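Local coordinates for protein cytochrome c, mono-and diheme variant (Methylophaga aminisulfidivorans MP, PDB 7C90) that probably carries electrons through a covalently bound heme c, as a cytochrome cL of the bacterial methanol oxidation system, at residues L83-T86 / A87-C91. Residues are numbered along the deposited sequence; the frame is centred on the assembly and turned at random.
Sequences LFMT and ACSGC. With HEC (heme c), chain E.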
ATOM      1  N   LEU A  83     -16.556  -2.341  13.710  1.00 33.85           N
ATOM      2  CA  LEU A  83     -16.081  -3.469  12.849  1.00 32.80           C
ATOM      3  C   LEU A  83     -15.187  -2.933  11.723  1.00 32.28           C
ATOM      4  O   LEU A  83     -14.173  -3.590  11.393  1.00 32.48           O
ATOM      5  CB  LEU A  83     -17.273  -4.235  12.278  1.00 32.49           C
ATOM      6  CG  LEU A  83     -18.067  -5.025  13.317  1.00 35.23           C
ATOM      7  CD1 LEU A  83     -19.448  -5.372  12.797  1.00 38.08           C
ATOM      8  CD2 LEU A  83     -17.326  -6.284  13.728  1.00 33.96           C
ATOM      9  N   PHE A  84     -15.536  -1.775  11.173  1.00 28.84           N
ATOM     10  CA  PHE A  84     -14.719  -1.051  10.172  1.00 31.39           C
ATOM     11  C   PHE A  84     -13.353  -0.673  10.763  1.00 33.52           C
ATOM     12  O   PHE A  84     -12.355  -0.866  10.081  1.00 28.21           O
ATOM     13  CB  PHE A  84     -15.430   0.204   9.690  1.00 29.82           C
ATOM     14  CG  PHE A  84     -14.659   0.979   8.669  1.00 27.51           C
ATOM     15  CD1 PHE A  84     -13.717   1.907   9.061  1.00 29.72           C
ATOM     16  CD2 PHE A  84     -14.876   0.778   7.327  1.00 27.40           C
ATOM     17  CE1 PHE A  84     -13.022   2.642   8.119  1.00 31.52           C
ATOM     18  CE2 PHE A  84     -14.167   1.505   6.384  1.00 30.52           C
ATOM     19  CZ  PHE A  84     -13.254   2.447   6.784  1.00 30.37           C
ATOM     20  N   MET A  85     -13.304  -0.154  11.993  1.00 34.03           N
ATOM     21  CA  MET A  85     -12.010   0.218  12.636  1.00 33.03           C
ATOM     22  C   MET A  85     -11.127  -1.026  12.711  1.00 28.21           C
ATOM     23  O   MET A  85      -9.958  -0.925  12.354  1.00 28.29           O
ATOM     24  CB  MET A  85     -12.173   0.819  14.034  1.00 30.49           C
ATOM     25  CG  MET A  85     -13.057   2.023  14.055  1.00 32.97           C
ATOM     26  SD  MET A  85     -12.581   3.286  12.865  1.00 37.06           S
ATOM     27  CE  MET A  85     -14.142   3.705  12.084  1.00 41.07           C
ATOM     28  N   THR A  86     -11.670  -2.166  13.112  1.00 29.37           N
ATOM     29  CA  THR A  86     -10.878  -3.413  13.261  1.00 30.86           C
ATOM     30  C   THR A  86     -10.418  -3.946  11.883  1.00 30.89           C
ATOM     31  O   THR A  86      -9.233  -4.353  11.751  1.00 28.20           O
ATOM     32  CB  THR A  86     -11.645  -4.479  14.054  1.00 32.43           C
ATOM     33  OG1 THR A  86     -12.113  -3.904  15.270  1.00 31.37           O
ATOM     34  CG2 THR A  86     -10.770  -5.676  14.349  1.00 31.17           C
ATOM     35  N   ALA A  87     -11.292  -3.948  10.882  1.00 27.76           N
ATOM     36  CA  ALA A  87     -11.113  -4.740   9.643  1.00 27.83           C
ATOM     37  C   ALA A  87     -10.588  -3.893   8.503  1.00 24.45           C
ATOM     38  O   ALA A  87     -10.001  -4.499   7.583  1.00 27.10           O
ATOM     39  CB  ALA A  87     -12.392  -5.452   9.252  1.00 26.84           C
ATOM     40  N   CYS A  88     -10.807  -2.578   8.524  1.00 23.48           N
ATOM     41  CA  CYS A  88     -10.713  -1.717   7.320  1.00 24.21           C
ATOM     42  C   CYS A  88      -9.835  -0.493   7.574  1.00 25.34           C
ATOM     43  O   CYS A  88      -9.283   0.010   6.587  1.00 26.51           O
ATOM     44  CB  CYS A  88     -12.097  -1.258   6.832  1.00 23.58           C
ATOM     45  SG  CYS A  88     -13.334  -2.509   6.902  1.00 23.09           S
ATOM     46  N   SER A  89      -9.799   0.056   8.797  1.00 27.85           N
ATOM     47  CA  SER A  89      -9.255   1.426   9.041  1.00 28.81           C
ATOM     48  C   SER A  89      -7.772   1.486   8.683  1.00 26.00           C
ATOM     49  O   SER A  89      -7.321   2.537   8.145  1.00 24.31           O
ATOM     50  CB  SER A  89      -9.530   1.957  10.449  1.00 28.91           C
ATOM     51  OG  SER A  89      -8.866   1.225  11.466  1.00 31.49           O
ATOM     52  N   GLY A  90      -7.041   0.408   8.929  1.00 27.03           N
ATOM     53  CA  GLY A  90      -5.581   0.359   8.658  1.00 28.61           C
ATOM     54  C   GLY A  90      -5.271   0.712   7.209  1.00 29.24           C
ATOM     55  O   GLY A  90      -4.256   1.350   6.976  1.00 33.07           O
ATOM     56  N   CYS A  91      -6.122   0.335   6.250  1.00 24.99           N
ATOM     57  CA  CYS A  91      -5.884   0.639   4.828  1.00 26.27           C
ATOM     58  C   CYS A  91      -6.768   1.789   4.333  1.00 28.58           C
ATOM     59  O   CYS A  91      -6.373   2.386   3.344  1.00 28.01           O
ATOM     60  CB  CYS A  91      -6.135  -0.597   3.972  1.00 28.71           C
ATOM     61  SG  CYS A  91      -5.027  -1.953   4.391  1.00 27.54           S
TER
HETATM   62 FE   HEC E 201     -10.378  -2.194   0.779  1.00 21.45          FE
HETATM   63  CHA HEC E 201     -10.552  -1.223  -2.520  1.00 21.46           C
HETATM   64  CHB HEC E 201     -13.671  -1.631   1.140  1.00 19.03           C
HETATM   65  CHC HEC E 201     -10.230  -3.659   3.880  1.00 20.51           C
HETATM   66  CHD HEC E 201      -6.975  -2.090   0.627  1.00 22.30           C
HETATM   67  NA  HEC E 201     -11.843  -1.582  -0.514  1.00 20.52           N
HETATM   68  C1A HEC E 201     -11.770  -1.196  -1.771  1.00 20.71           C
HETATM   69  C2A HEC E 201     -13.051  -0.804  -2.395  1.00 21.11           C
HETATM   70  C3A HEC E 201     -13.996  -0.970  -1.305  1.00 21.67           C
HETATM   71  C4A HEC E 201     -13.122  -1.379  -0.182  1.00 20.85           C
HETATM   72  CMA HEC E 201     -15.457  -0.695  -1.219  1.00 23.23           C
HETATM   73  CAA HEC E 201     -13.325  -0.386  -3.790  1.00 22.48           C
HETATM   74  CBA HEC E 201     -13.582   1.106  -3.668  1.00 23.96           C
HETATM   75  CGA HEC E 201     -14.001   1.707  -4.969  1.00 26.05           C
HETATM   76  O1A HEC E 201     -14.510   0.977  -5.839  1.00 24.96           O
HETATM   77  O2A HEC E 201     -13.734   2.926  -5.136  1.00 29.10           O
HETATM   78  NB  HEC E 201     -11.744  -2.571   2.251  1.00 19.63           N
HETATM   79  C1B HEC E 201     -13.001  -2.223   2.266  1.00 19.69           C
HETATM   80  C2B HEC E 201     -13.730  -2.549   3.509  1.00 20.46           C
HETATM   81  C3B HEC E 201     -12.698  -3.192   4.316  1.00 20.52           C
HETATM   82  C4B HEC E 201     -11.532  -3.153   3.445  1.00 21.90           C
HETATM   83  CMB HEC E 201     -15.172  -2.271   3.827  1.00 21.55           C
HETATM   84  CAB HEC E 201     -12.846  -3.769   5.726  1.00 22.24           C
HETATM   85  CBB HEC E 201     -13.695  -4.991   5.730  1.00 21.50           C
HETATM   86  NC  HEC E 201      -8.869  -2.759   2.025  1.00 21.93           N
HETATM   87  C1C HEC E 201      -9.004  -3.376   3.208  1.00 22.28           C
HETATM   88  C2C HEC E 201      -7.745  -3.696   3.903  1.00 21.69           C
HETATM   89  C3C HEC E 201      -6.771  -3.222   2.912  1.00 23.01           C
HETATM   90  C4C HEC E 201      -7.552  -2.666   1.817  1.00 20.31           C
HETATM   91  CMC HEC E 201      -7.628  -4.344   5.239  1.00 21.35           C
HETATM   92  CAC HEC E 201      -5.286  -3.234   3.169  1.00 26.63           C
HETATM   93  CBC HEC E 201      -4.739  -4.585   3.537  1.00 25.87           C
HETATM   94  ND  HEC E 201      -9.011  -1.703  -0.692  1.00 22.23           N
HETATM   95  C1D HEC E 201      -7.695  -1.703  -0.585  1.00 21.63           C
HETATM   96  C2D HEC E 201      -6.979  -1.373  -1.801  1.00 22.00           C
HETATM   97  C3D HEC E 201      -8.029  -1.118  -2.758  1.00 21.90           C
HETATM   98  C4D HEC E 201      -9.223  -1.383  -1.953  1.00 23.65           C
HETATM   99  CMD HEC E 201      -5.509  -1.347  -1.981  1.00 22.66           C
HETATM  100  CAD HEC E 201      -7.929  -0.818  -4.197  1.00 23.81           C
HETATM  101  CBD HEC E 201      -8.120  -2.191  -4.859  1.00 27.03           C
HETATM  102  CGD HEC E 201      -8.561  -2.187  -6.312  1.00 30.04           C
HETATM  103  O1D HEC E 201      -8.465  -1.141  -6.976  1.00 33.49           O
HETATM  104  O2D HEC E 201      -8.980  -3.247  -6.854  1.00 28.09           O
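Phe84 O gathers backbone N-H groups at the end of helix 74-87: Cys88 N binds it at 2.8 Å, Ser89 N adds a weak bond at 3.0 Å, and Ala87 N, which is bonded mainly to Leu83 O, a weaker one still. One residue on, Ser89 OG donates to Met85 O over 2.6 Å, in the carbonyl plane and on a lone pair. The chi1 of 66° sets this hydroxyl between its own backbone N and carbonyl carbon, turned back to the helix; Asn138 of the second subunit is a further, weak partner. The Phe84 side chain, with CG anti to the backbone N (chi1 -180°), lays one ring face against Cys88 CB. Cys88 CB lies 3.6 Å from the ring centroid, a CH-pi contact displaced toward the rim, while Cys88 SG sits obliquely, 4.3 Å from the same centroid, a sulfur-aromatic contact. Cys88 SG is covalently bonded to heme CAB at 1.8 Å, and Cys91 SG to CAC on the neighbouring pyrrole, the two thioethers of a CXXCH motif whose His92 is an axial iron ligand. Trp150 of helix 141-153 also meets the Phe84 ring. Held by Phe84 through backbone and ring, Cys88 probably restrains the heme at its pyrrole.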